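Thrombospondin related anonymous protein (Plasmodium falciparum, PDB 4F1J) is a surface adhesin of the malaria parasite whose von Willebrand factor A domain, the part present here, binds magnesium and probably helps attach the parasite to its host. Local coordinates at residues Pro31-Leu36 against Val119-Gly124; Ala147-Gly152 against Leu175-Ala180; Tyr11-Cys16 against Tyr50-Ser55. All blocks are in the same frame, centred on the assembly; numbering follows the deposited sequence.

Contact 1: residues Pro31-Leu36 against Val119-Gly124. With MG (magnesium ion), chain C.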
ATOM      1  N   PRO A  31       9.533   9.329   3.364  1.00 11.66           N
ATOM      2  CA  PRO A  31       9.217  10.311   2.312  1.00 11.63           C
ATOM      3  C   PRO A  31       8.392   9.781   1.140  1.00 11.29           C
ATOM      4  O   PRO A  31       7.606  10.541   0.559  1.00 10.70           O
ATOM      5  CB  PRO A  31      10.590  10.786   1.849  1.00 11.19           C
ATOM      6  CG  PRO A  31      11.469  10.601   3.046  1.00 11.98           C
ATOM      7  CD  PRO A  31      10.976   9.330   3.697  1.00 12.43           C
ATOM      8  N   LEU A  32       8.559   8.508   0.792  1.00 10.05           N
ATOM      9  CA  LEU A  32       7.778   7.907  -0.296  1.00 10.26           C
ATOM     10  C   LEU A  32       6.299   7.795   0.091  1.00  9.76           C
ATOM     11  O   LEU A  32       5.422   8.124  -0.716  1.00 10.21           O
ATOM     12  CB  LEU A  32       8.299   6.529  -0.623  1.00 10.25           C
ATOM     13  CG  LEU A  32       7.485   5.658  -1.572  1.00  9.57           C
ATOM     14  CD1 LEU A  32       7.359   6.328  -2.925  1.00 11.39           C
ATOM     15  CD2 LEU A  32       8.146   4.263  -1.690  1.00 11.26           C
ATOM     16  N   ALA A  33       6.037   7.295   1.298  1.00  9.98           N
ATOM     17  CA  ALA A  33       4.663   7.196   1.826  1.00 10.24           C
ATOM     18  C   ALA A  33       4.045   8.601   1.881  1.00 10.52           C
ATOM     19  O   ALA A  33       2.875   8.795   1.564  1.00 10.67           O
ATOM     20  CB  ALA A  33       4.664   6.556   3.210  1.00 10.31           C
ATOM     21  N   MET A  34       4.833   9.591   2.298  1.00 11.40           N
ATOM     22  CA  MET A  34       4.358  10.980   2.290  1.00 12.32           C
ATOM     23  C   MET A  34       3.944  11.496   0.901  1.00 11.84           C
ATOM     24  O   MET A  34       2.839  12.078   0.746  1.00 12.19           O
ATOM     25  CB  MET A  34       5.387  11.891   2.972  1.00 11.15           C
ATOM     26  CG  MET A  34       5.448  11.607   4.443  1.00 14.09           C
ATOM     27  SD  MET A  34       6.678  12.588   5.328  1.00 19.08           S
ATOM     28  CE  MET A  34       5.776  14.122   5.505  1.00 18.99           C
ATOM     29  N   LYS A  35       4.808  11.302  -0.090  1.00 11.29           N
ATOM     30  CA  LYS A  35       4.528  11.699  -1.457  1.00 11.73           C
ATOM     31  C   LYS A  35       3.337  10.913  -2.032  1.00 11.46           C
ATOM     32  O   LYS A  35       2.555  11.445  -2.788  1.00 10.85           O
ATOM     33  CB  LYS A  35       5.774  11.532  -2.348  1.00 12.45           C
ATOM     34  CG  LYS A  35       5.608  12.149  -3.734  1.00 13.07           C
ATOM     35  CD  LYS A  35       6.900  12.487  -4.386  1.00 14.35           C
ATOM     36  CE  LYS A  35       6.666  13.096  -5.783  1.00 17.32           C
ATOM     37  NZ  LYS A  35       7.931  13.489  -6.477  1.00 19.85           N
ATOM     38  N   LEU A  36       3.186   9.651  -1.660  1.00 10.90           N
ATOM     39  CA  LEU A  36       2.052   8.861  -2.132  1.00 10.82           C
ATOM     40  C   LEU A  36       0.758   9.514  -1.657  1.00 11.21           C
ATOM     41  O   LEU A  36      -0.175   9.749  -2.459  1.00 11.38           O
ATOM     42  CB  LEU A  36       2.174   7.428  -1.594  1.00 11.27           C
ATOM     43  CG  LEU A  36       1.058   6.426  -1.928  1.00 11.73           C
ATOM     44  CD1 LEU A  36       1.652   5.032  -1.723  1.00 11.16           C
ATOM     45  CD2 LEU A  36      -0.264   6.547  -1.125  1.00 12.19           C
ATOM     46  N   VAL A 119      -2.851  -0.661  -1.637  1.00  7.38           N
ATOM     47  CA  VAL A 119      -1.560  -0.301  -2.217  1.00  7.15           C
ATOM     48  C   VAL A 119      -0.463  -0.743  -1.276  1.00  7.77           C
ATOM     49  O   VAL A 119      -0.424  -0.312  -0.103  1.00  6.82           O
ATOM     50  CB  VAL A 119      -1.434   1.185  -2.474  1.00  7.95           C
ATOM     51  CG1 VAL A 119      -0.056   1.480  -3.043  1.00  8.11           C
ATOM     52  CG2 VAL A 119      -2.523   1.633  -3.462  1.00  9.19           C
ATOM     53  N   ILE A 120       0.369  -1.659  -1.779  1.00  7.13           N
ATOM     54  CA  ILE A 120       1.464  -2.257  -1.015  1.00  6.99           C
ATOM     55  C   ILE A 120       2.786  -1.576  -1.425  1.00  6.88           C
ATOM     56  O   ILE A 120       3.106  -1.512  -2.607  1.00  8.06           O
ATOM     57  CB  ILE A 120       1.561  -3.776  -1.284  1.00  7.20           C
ATOM     58  CG1 ILE A 120       0.369  -4.531  -0.696  1.00  6.33           C
ATOM     59  CG2 ILE A 120       2.865  -4.311  -0.708  1.00  6.73           C
ATOM     60  CD1 ILE A 120      -0.015  -5.835  -1.471  1.00  7.56           C
ATOM     61  N   LEU A 121       3.550  -1.089  -0.450  1.00  6.83           N
ATOM     62  CA  LEU A 121       4.936  -0.661  -0.653  1.00  8.30           C
ATOM     63  C   LEU A 121       5.833  -1.748  -0.043  1.00  7.98           C
ATOM     64  O   LEU A 121       5.711  -2.056   1.136  1.00  8.64           O
ATOM     65  CB  LEU A 121       5.200   0.688   0.011  1.00  8.60           C
ATOM     66  CG  LEU A 121       4.251   1.856  -0.283  1.00 10.21           C
ATOM     67  CD1 LEU A 121       4.760   3.118   0.449  1.00 11.42           C
ATOM     68  CD2 LEU A 121       4.068   2.055  -1.767  1.00 11.93           C
ATOM     69  N   THR A 122       6.670  -2.400  -0.855  1.00  8.77           N
ATOM     70  CA  THR A 122       7.448  -3.532  -0.316  1.00  8.18           C
ATOM     71  C   THR A 122       8.834  -3.602  -0.913  1.00  8.76           C
ATOM     72  O   THR A 122       9.032  -3.244  -2.051  1.00  7.94           O
ATOM     73  CB  THR A 122       6.694  -4.873  -0.524  1.00  9.11           C
ATOM     74  OG1 THR A 122       7.315  -5.936   0.243  1.00  8.80           O
ATOM     75  CG2 THR A 122       6.586  -5.238  -2.008  1.00  9.24           C
ATOM     76  N   ASP A 123       9.782  -4.117  -0.136  1.00  8.50           N
ATOM     77  CA  ASP A 123      11.149  -4.350  -0.640  1.00  9.07           C
ATOM     78  C   ASP A 123      11.522  -5.838  -0.640  1.00  9.95           C
ATOM     79  O   ASP A 123      12.706  -6.180  -0.729  1.00 10.37           O
ATOM     80  CB  ASP A 123      12.152  -3.564   0.197  1.00  9.32           C
ATOM     81  CG  ASP A 123      12.612  -4.294   1.443  1.00 10.43           C
ATOM     82  OD1 ASP A 123      11.819  -5.074   2.061  1.00  6.80           O
ATOM     83  OD2 ASP A 123      13.762  -4.024   1.841  1.00 11.05           O
ATOM     84  N   GLY A 124      10.525  -6.704  -0.515  1.00  9.69           N
ATOM     85  CA  GLY A 124      10.781  -8.138  -0.397  1.00  9.75           C
ATOM     86  C   GLY A 124       9.665  -9.009  -0.918  1.00 11.00           C
ATOM     87  O   GLY A 124       8.709  -8.546  -1.549  1.00 10.49           O
TER
HETATM   88 MG    MG C 301      12.243  -6.701   3.245  1.00 11.29          MG
HETATM   89  O   HOH W   1      13.260  -7.608   1.739  1.00  9.83           O
HETATM   90  O   HOH W   2      10.242  -7.298   2.783  1.00  8.55           O
HETATM   91  O   HOH W   3      12.688  -8.328   4.281  1.00  9.71           O
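The two methyl groups of L121 meet L32 and L36 separately, one each. CD2 of L121 meets CD1 of L36 at 3.8 Å, and CD1 of L121 meets CD2 of L32 at 4.2 Å, both pairs tip to tip. The L121 CD1 methyl also rests against A33, whose small CB, 4.4 Å away, leaves room for the branched leucine. L36 is shared: its CD1 slides past V119, with V119 CG1 at 4.2 Å. Both helix leucines hold CG trans to the backbone N (chi1 171° for L32, 178° for L36), which sends their branches down onto the sheet. No hydrogen bond crosses; the two short segments, their axes at 159°, meet through apolar contacts. Further out, I188 of helix 184-200 packs on L32 and L36, and F149 touches both L32 and L121. Past the strand's end, in the loop, D123 OD1 binds magnesium at 2.1 Å, with three waters, S17 and S19 completing the shell, while D15 OD2 accepts the D123 backbone N-H. This is the Rossmann-like core of a von Willebrand factor A domain, bearing its metal ion-dependent adhesion site at the C-terminal ends of the parallel strands.

Contact 2: residues Ala147-Gly152 against Leu175-Ala180. With EDO (1,2-ethanediol), chain L.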
ATOM      1  N   ALA A 147      -2.617  -3.057  -5.755  1.00  7.93           N
ATOM      2  CA  ALA A 147      -1.474  -2.484  -6.465  1.00  7.76           C
ATOM      3  C   ALA A 147      -0.222  -2.695  -5.636  1.00  7.62           C
ATOM      4  O   ALA A 147      -0.296  -2.706  -4.419  1.00  7.29           O
ATOM      5  CB  ALA A 147      -1.698  -0.987  -6.743  1.00  8.25           C
ATOM      6  N   VAL A 148       0.920  -2.844  -6.300  1.00  6.72           N
ATOM      7  CA  VAL A 148       2.189  -3.044  -5.620  1.00  7.51           C
ATOM      8  C   VAL A 148       3.280  -2.139  -6.191  1.00  7.45           C
ATOM      9  O   VAL A 148       3.502  -2.067  -7.405  1.00  9.36           O
ATOM     10  CB  VAL A 148       2.683  -4.509  -5.707  1.00  6.32           C
ATOM     11  CG1 VAL A 148       4.084  -4.641  -5.094  1.00  9.54           C
ATOM     12  CG2 VAL A 148       1.704  -5.481  -4.999  1.00  5.91           C
ATOM     13  N   PHE A 149       3.994  -1.489  -5.289  1.00  8.08           N
ATOM     14  CA  PHE A 149       5.163  -0.667  -5.627  1.00  8.46           C
ATOM     15  C   PHE A 149       6.361  -1.366  -4.989  1.00  8.94           C
ATOM     16  O   PHE A 149       6.516  -1.354  -3.765  1.00  8.90           O
ATOM     17  CB  PHE A 149       4.973   0.747  -5.070  1.00  9.20           C
ATOM     18  CG  PHE A 149       6.047   1.742  -5.479  1.00  9.32           C
ATOM     19  CD1 PHE A 149       7.205   1.876  -4.721  1.00  9.04           C
ATOM     20  CD2 PHE A 149       5.873   2.567  -6.587  1.00 10.29           C
ATOM     21  CE1 PHE A 149       8.179   2.806  -5.054  1.00  9.99           C
ATOM     22  CE2 PHE A 149       6.859   3.496  -6.937  1.00 11.88           C
ATOM     23  CZ  PHE A 149       7.993   3.623  -6.172  1.00 11.07           C
ATOM     24  N   GLY A 150       7.197  -1.975  -5.825  1.00  9.45           N
ATOM     25  CA  GLY A 150       8.355  -2.737  -5.366  1.00 10.10           C
ATOM     26  C   GLY A 150       9.605  -1.895  -5.338  1.00 10.15           C
ATOM     27  O   GLY A 150       9.816  -1.053  -6.208  1.00 10.19           O
ATOM     28  N   ILE A 151      10.452  -2.144  -4.350  1.00 10.58           N
ATOM     29  CA  ILE A 151      11.630  -1.314  -4.121  1.00 10.77           C
ATOM     30  C   ILE A 151      12.876  -2.168  -3.957  1.00 11.16           C
ATOM     31  O   ILE A 151      12.907  -3.071  -3.144  1.00 11.45           O
ATOM     32  CB  ILE A 151      11.506  -0.471  -2.854  1.00 11.23           C
ATOM     33  CG1 ILE A 151      10.177   0.275  -2.837  1.00 11.61           C
ATOM     34  CG2 ILE A 151      12.672   0.509  -2.772  1.00 10.12           C
ATOM     35  CD1 ILE A 151       9.841   0.911  -1.527  1.00 12.61           C
ATOM     36  N   GLY A 152      13.910  -1.835  -4.713  1.00 11.93           N
ATOM     37  CA  GLY A 152      15.218  -2.420  -4.499  1.00 11.79           C
ATOM     38  C   GLY A 152      15.342  -3.783  -5.128  1.00 13.09           C
ATOM     39  O   GLY A 152      14.489  -4.223  -5.931  1.00 13.57           O
ATOM     40  N   LEU A 175      -1.120  -1.760 -12.436  1.00 13.09           N
ATOM     41  CA  LEU A 175      -1.159  -1.897 -10.975  1.00 12.19           C
ATOM     42  C   LEU A 175       0.184  -2.280 -10.350  1.00 11.53           C
ATOM     43  O   LEU A 175       0.231  -2.574  -9.164  1.00 10.91           O
ATOM     44  CB  LEU A 175      -2.216  -2.925 -10.562  1.00 11.70           C
ATOM     45  CG  LEU A 175      -3.662  -2.491 -10.863  1.00 13.34           C
ATOM     46  CD1 LEU A 175      -4.616  -3.596 -10.460  1.00 14.46           C
ATOM     47  CD2 LEU A 175      -4.014  -1.199 -10.147  1.00 13.35           C
ATOM     48  N   TYR A 176       1.253  -2.236 -11.140  1.00 10.87           N
ATOM     49  CA  TYR A 176       2.573  -2.557 -10.649  1.00 11.08           C
ATOM     50  C   TYR A 176       3.630  -1.558 -11.136  1.00 11.21           C
ATOM     51  O   TYR A 176       3.641  -1.178 -12.298  1.00 12.76           O
ATOM     52  CB  TYR A 176       2.970  -3.985 -11.048  1.00 11.52           C
ATOM     53  CG  TYR A 176       4.349  -4.332 -10.554  1.00  9.84           C
ATOM     54  CD1 TYR A 176       4.624  -4.366  -9.193  1.00 10.82           C
ATOM     55  CD2 TYR A 176       5.406  -4.574 -11.437  1.00 11.36           C
ATOM     56  CE1 TYR A 176       5.910  -4.632  -8.711  1.00  9.62           C
ATOM     57  CE2 TYR A 176       6.682  -4.877 -10.966  1.00 11.81           C
ATOM     58  CZ  TYR A 176       6.935  -4.902  -9.609  1.00 11.29           C
ATOM     59  OH  TYR A 176       8.203  -5.204  -9.138  1.00 11.46           O
ATOM     60  N   ALA A 177       4.520  -1.153 -10.243  1.00 10.38           N
ATOM     61  CA  ALA A 177       5.739  -0.460 -10.623  1.00 10.04           C
ATOM     62  C   ALA A 177       6.820  -0.845  -9.642  1.00 10.72           C
ATOM     63  O   ALA A 177       6.537  -1.329  -8.535  1.00 10.31           O
ATOM     64  CB  ALA A 177       5.512   1.069 -10.650  1.00 10.94           C
ATOM     65  N   ASP A 178       8.068  -0.639 -10.045  1.00 11.21           N
ATOM     66  CA  ASP A 178       9.162  -0.774  -9.104  1.00 11.73           C
ATOM     67  C   ASP A 178      10.222   0.313  -9.324  1.00 11.75           C
ATOM     68  O   ASP A 178      10.190   1.061 -10.316  1.00 12.56           O
ATOM     69  CB  ASP A 178       9.704  -2.218  -9.054  1.00 12.37           C
ATOM     70  CG  ASP A 178      10.164  -2.749 -10.398  1.00 13.91           C
ATOM     71  OD1 ASP A 178      10.789  -1.980 -11.185  1.00 16.33           O
ATOM     72  OD2 ASP A 178       9.945  -3.954 -10.658  1.00 13.94           O
ATOM     73  N   SER A 179      11.144   0.397  -8.366  1.00 11.75           N
ATOM     74  CA  SER A 179      12.139   1.472  -8.313  1.00 12.25           C
ATOM     75  C   SER A 179      13.339   1.085  -7.466  1.00 12.43           C
ATOM     76  O   SER A 179      13.212   0.352  -6.488  1.00 11.95           O
ATOM     77  CB  SER A 179      11.523   2.721  -7.688  1.00 12.43           C
ATOM     78  OG  SER A 179      12.448   3.813  -7.686  1.00 12.42           O
ATOM     79  N   ALA A 180      14.505   1.611  -7.829  1.00 12.44           N
ATOM     80  CA  ALA A 180      15.666   1.576  -6.942  1.00 12.72           C
ATOM     81  C   ALA A 180      15.381   2.530  -5.810  1.00 12.27           C
ATOM     82  O   ALA A 180      14.603   3.472  -5.991  1.00 12.75           O
ATOM     83  CB  ALA A 180      16.936   1.988  -7.697  1.00 13.27           C
TER
HETATM   84  C1  EDO L 310      -3.918  -2.961 -16.008  1.00 24.69           C
HETATM   85  O1  EDO L 310      -2.717  -3.130 -16.765  1.00 21.92           O
HETATM   86  C2  EDO L 310      -3.993  -3.837 -14.759  1.00 24.48           C
HETATM   87  O2  EDO L 310      -2.866  -3.696 -13.884  1.00 20.90           O
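A147 opens the pairing with its small CB against L175, 4.1 Å from L175 CD2, while its CA-H leans on the L175 carbonyl. That same oxygen takes the backbone N-H of V148, the first of five hydrogen bonds that zip the two parallel strands together. V148 then answers with its own carbonyl, which receives A177 N at 3.2 Å. On the side chain, V148 and Y176 cross obliquely: V148 CB lies in the plane of the tyrosine ring, at its edge, 4.0 Å from Y176 CD1. A beta-branched residue is at home in such an extended stretch, and its CB and CG1 border the ring's edge. On the other face, F149 carries its ring onto the face of A177 and S179 with CG trans to the backbone N (chi1 -174°), so that CZ reaches S179 CB at 3.9 Å and CD2 passes A177 CB at 4.3 Å; the short alanine and serine make space for the large ring. G150 N donates to A177 O at 2.9 Å, and G150 O accepts from S179 N. Having no side chain, G150 leaves room for Y176 OH, which donates a weak 2.6 Å bond to D178 OD2. I151 sets its CG2 methyl 3.8 Å from S179 O, and G152 N closes the series on that oxygen. The positive phi of G152 (81°) suits glycine.

The two strands form the last beta-alpha-beta unit of the sheet, joined through helix 157-163. That helix covers the face of V148 and Y176, where N160 bonds the tyrosine hydroxyl. Helix 184-200 covers the opposite face, with F191 meeting F149 edge-to-face, and strand 115-122 flanks 147-151 on its other side.

Contact 3: residues Tyr11-Cys16 against Tyr50-Ser55. With EDO (1,2-ethanediol), chain J.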
ATOM      1  N   TYR A  11      -6.230   1.348   1.176  1.00  7.57           N
ATOM      2  CA  TYR A  11      -5.537   0.658   2.241  1.00  7.40           C
ATOM      3  C   TYR A  11      -4.055   0.579   1.888  1.00  7.82           C
ATOM      4  O   TYR A  11      -3.594  -0.288   1.098  1.00  7.81           O
ATOM      5  CB  TYR A  11      -6.082  -0.764   2.484  1.00  7.80           C
ATOM      6  CG  TYR A  11      -7.566  -0.836   2.713  1.00  6.98           C
ATOM      7  CD1 TYR A  11      -8.459  -0.848   1.641  1.00  8.93           C
ATOM      8  CD2 TYR A  11      -8.088  -0.845   3.973  1.00  6.73           C
ATOM      9  CE1 TYR A  11      -9.832  -0.881   1.855  1.00  8.77           C
ATOM     10  CE2 TYR A  11      -9.446  -0.893   4.197  1.00  8.56           C
ATOM     11  CZ  TYR A  11     -10.320  -0.924   3.133  1.00  9.59           C
ATOM     12  OH  TYR A  11     -11.689  -0.931   3.392  1.00  9.63           O
ATOM     13  N   LEU A  12      -3.310   1.493   2.494  1.00  7.73           N
ATOM     14  CA  LEU A  12      -1.855   1.545   2.336  1.00  7.46           C
ATOM     15  C   LEU A  12      -1.179   0.538   3.296  1.00  7.51           C
ATOM     16  O   LEU A  12      -1.304   0.658   4.526  1.00  8.26           O
ATOM     17  CB  LEU A  12      -1.355   2.981   2.582  1.00  7.75           C
ATOM     18  CG  LEU A  12       0.163   3.165   2.516  1.00  8.81           C
ATOM     19  CD1 LEU A  12       0.724   2.813   1.143  1.00  8.86           C
ATOM     20  CD2 LEU A  12       0.503   4.642   2.937  1.00  8.73           C
ATOM     21  N   LEU A  13      -0.460  -0.450   2.739  1.00  6.88           N
ATOM     22  CA  LEU A  13       0.210  -1.468   3.540  1.00  7.32           C
ATOM     23  C   LEU A  13       1.696  -1.273   3.312  1.00  7.62           C
ATOM     24  O   LEU A  13       2.204  -1.511   2.209  1.00  8.31           O
ATOM     25  CB  LEU A  13      -0.200  -2.906   3.130  1.00  7.35           C
ATOM     26  CG  LEU A  13      -1.676  -3.207   2.902  1.00 10.10           C
ATOM     27  CD1 LEU A  13      -1.931  -4.702   2.779  1.00  7.59           C
ATOM     28  CD2 LEU A  13      -2.624  -2.600   3.909  1.00  9.82           C
ATOM     29  N   MET A  14       2.388  -0.825   4.359  1.00  8.07           N
ATOM     30  CA  MET A  14       3.780  -0.376   4.216  1.00  9.33           C
ATOM     31  C   MET A  14       4.728  -1.358   4.911  1.00  9.01           C
ATOM     32  O   MET A  14       4.732  -1.467   6.124  1.00  9.61           O
ATOM     33  CB  MET A  14       3.911   1.027   4.799  1.00  9.60           C
ATOM     34  CG  MET A  14       5.283   1.605   4.692  1.00 11.03           C
ATOM     35  SD  MET A  14       5.278   3.290   5.330  1.00 14.21           S
ATOM     36  CE  MET A  14       6.922   3.862   4.838  1.00 14.47           C
ATOM     37  N   ASP A  15       5.479  -2.096   4.102  1.00  9.43           N
ATOM     38  CA  ASP A  15       6.501  -3.034   4.552  1.00  9.62           C
ATOM     39  C   ASP A  15       7.509  -2.262   5.405  1.00  9.23           C
ATOM     40  O   ASP A  15       8.012  -1.218   4.971  1.00  9.79           O
ATOM     41  CB  ASP A  15       7.122  -3.612   3.292  1.00  9.89           C
ATOM     42  CG  ASP A  15       8.289  -4.577   3.524  1.00  9.36           C
ATOM     43  OD1 ASP A  15       9.033  -4.482   4.520  1.00 10.62           O
ATOM     44  OD2 ASP A  15       8.476  -5.374   2.586  1.00  8.21           O
ATOM     45  N   CYS A  16       7.779  -2.746   6.620  1.00  9.09           N
ATOM     46  CA  CYS A  16       8.772  -2.094   7.514  1.00  9.11           C
ATOM     47  C   CYS A  16       9.862  -3.089   7.961  1.00  9.61           C
ATOM     48  O   CYS A  16      10.485  -2.929   9.014  1.00  9.32           O
ATOM     49  CB  CYS A  16       8.084  -1.437   8.714  1.00  8.51           C
ATOM     50  SG  CYS A  16       7.188  -2.554   9.801  1.00  9.57           S
ATOM     51  N   TYR A  50      -6.556   4.336   4.846  1.00  7.40           N
ATOM     52  CA  TYR A  50      -6.186   3.464   5.958  1.00  7.64           C
ATOM     53  C   TYR A  50      -4.705   3.190   5.761  1.00  7.48           C
ATOM     54  O   TYR A  50      -4.224   3.131   4.634  1.00  7.48           O
ATOM     55  CB  TYR A  50      -6.943   2.153   5.882  1.00  6.92           C
ATOM     56  CG  TYR A  50      -6.338   1.005   6.692  1.00  7.13           C
ATOM     57  CD1 TYR A  50      -5.338   0.176   6.147  1.00  6.20           C
ATOM     58  CD2 TYR A  50      -6.749   0.776   8.005  1.00  8.86           C
ATOM     59  CE1 TYR A  50      -4.820  -0.890   6.891  1.00  5.98           C
ATOM     60  CE2 TYR A  50      -6.196  -0.268   8.762  1.00  7.82           C
ATOM     61  CZ  TYR A  50      -5.236  -1.084   8.191  1.00  8.03           C
ATOM     62  OH  TYR A  50      -4.717  -2.133   8.959  1.00  7.95           O
ATOM     63  N   ALA A  51      -3.979   3.036   6.853  1.00  7.33           N
ATOM     64  CA  ALA A  51      -2.557   2.691   6.737  1.00  8.09           C
ATOM     65  C   ALA A  51      -2.163   1.727   7.815  1.00  8.14           C
ATOM     66  O   ALA A  51      -2.544   1.876   8.975  1.00  8.69           O
ATOM     67  CB  ALA A  51      -1.650   3.955   6.781  1.00  7.47           C
ATOM     68  N   ASN A  52      -1.408   0.713   7.417  1.00  8.27           N
ATOM     69  CA  ASN A  52      -0.681  -0.106   8.378  1.00  8.14           C
ATOM     70  C   ASN A  52       0.760  -0.263   7.970  1.00  7.91           C
ATOM     71  O   ASN A  52       1.119   0.021   6.825  1.00  7.76           O
ATOM     72  CB  ASN A  52      -1.360  -1.454   8.717  1.00  7.75           C
ATOM     73  CG  ASN A  52      -1.318  -2.509   7.611  1.00  7.95           C
ATOM     74  OD1 ASN A  52      -0.354  -2.631   6.857  1.00  8.83           O
ATOM     75  ND2 ASN A  52      -2.380  -3.322   7.544  1.00  7.37           N
ATOM     76  N   ILE A  53       1.583  -0.644   8.944  1.00  7.59           N
ATOM     77  CA  ILE A  53       2.935  -1.117   8.649  1.00  8.51           C
ATOM     78  C   ILE A  53       2.940  -2.612   8.896  1.00  8.12           C
ATOM     79  O   ILE A  53       2.148  -3.115   9.717  1.00  9.25           O
ATOM     80  CB  ILE A  53       3.993  -0.407   9.484  1.00  8.67           C
ATOM     81  CG1 ILE A  53       3.677  -0.509  10.976  1.00  8.75           C
ATOM     82  CG2 ILE A  53       4.084   1.077   9.058  1.00  8.92           C
ATOM     83  CD1 ILE A  53       4.759   0.089  11.898  1.00 10.75           C
ATOM     84  N   PHE A  54       3.823  -3.330   8.227  1.00  8.09           N
ATOM     85  CA  PHE A  54       3.913  -4.764   8.457  1.00  7.40           C
ATOM     86  C   PHE A  54       5.342  -5.264   8.287  1.00  8.18           C
ATOM     87  O   PHE A  54       6.064  -4.902   7.359  1.00  7.51           O
ATOM     88  CB  PHE A  54       2.932  -5.551   7.565  1.00  7.61           C
ATOM     89  CG  PHE A  54       3.313  -5.586   6.118  1.00  7.27           C
ATOM     90  CD1 PHE A  54       2.900  -4.587   5.261  1.00  7.01           C
ATOM     91  CD2 PHE A  54       4.081  -6.616   5.595  1.00  7.35           C
ATOM     92  CE1 PHE A  54       3.246  -4.598   3.926  1.00  6.90           C
ATOM     93  CE2 PHE A  54       4.449  -6.604   4.247  1.00  6.37           C
ATOM     94  CZ  PHE A  54       4.043  -5.588   3.433  1.00  9.03           C
ATOM     95  N   SER A  55       5.752  -6.077   9.254  1.00  8.76           N
ATOM     96  CA  SER A  55       6.989  -6.827   9.133  1.00  8.87           C
ATOM     97  C   SER A  55       6.715  -8.169   9.823  1.00  8.95           C
ATOM     98  O   SER A  55       6.257  -9.097   9.165  1.00  8.22           O
ATOM     99  CB  SER A  55       8.192  -6.032   9.676  1.00  8.37           C
ATOM    100  OG  SER A  55       8.082  -5.715  11.040  1.00  7.33           O
TER
HETATM  101  C1  EDO J 308       9.340  -0.815   1.339  1.00 24.46           C
HETATM  102  O1  EDO J 308       9.574  -1.908   2.232  1.00 22.37           O
HETATM  103  C2  EDO J 308       9.153   0.478   2.128  1.00 23.69           C
HETATM  104  O2  EDO J 308       7.998   0.445   2.955  1.00 24.42           O
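L13 packs its CB 3.9 Å from F54 CE1, while L13 CD2 lies against N52 ND2 and OD1 and at the edge of the Y50 ring, 4.1 Å from Y50 CE1. F54 lays one face of its ring over D15, whose CA stands 3.8 Å from the ring centroid in a CH-pi contact. The ring gets there because CG sits between the backbone N and the carbonyl carbon (chi1 72°), turning it back over the neighbouring strand. Y11 and Y50 follow, their planes inclined at 54°. L12, A51, M14 and I53 occupy the opposite face, where helix 22-38 packs on L12 and M14 and slim A51 leaves room near L12. These are the two parallel strands of a right-handed beta-alpha-beta crossover, typical of the Rossmann-like A domain, paired by five backbone bonds from L12 N to C16 N. Toward the polar edge, N52 ND2 donates to Y50 OH at 3.0 Å, whereas buried N52 OD1 has no partner in the model. C16 SG lies 3.5 Å from S55 OG, whose hydroxyl bonds Y89 O. D15 is the aspartate of the DxSxS sequence: OD1 bonds S17 OG, helping to position that magnesium ligand. D15 O accepts both hydroxyls of an ethanediol, probably from the crystallisation liquor, with O2 at 2.6 Å.

Overall arrangement
All three contacts share one central sheet, in which strand 115-122 of contact 1 lies between strand 8-15 of contact 3 and strand 145-151 of contact 2. Backbone bonds stitch them: V119 O to L13 N at 2.8 Å on one side, I120 O to F149 N at 2.8 Å on the other. Contacts 2 and 3 do not touch, their nearest atoms being about 7 Å apart and their centres about 15 Å. Contacts 1 and 3 meet at the magnesium site, where T122 OG1 bonds D15 OD2 at 2.7 Å beside the metal ligand D123. Contact 2 reaches the flank of that site, where I151 O packs 3.5 Å from D123 CB.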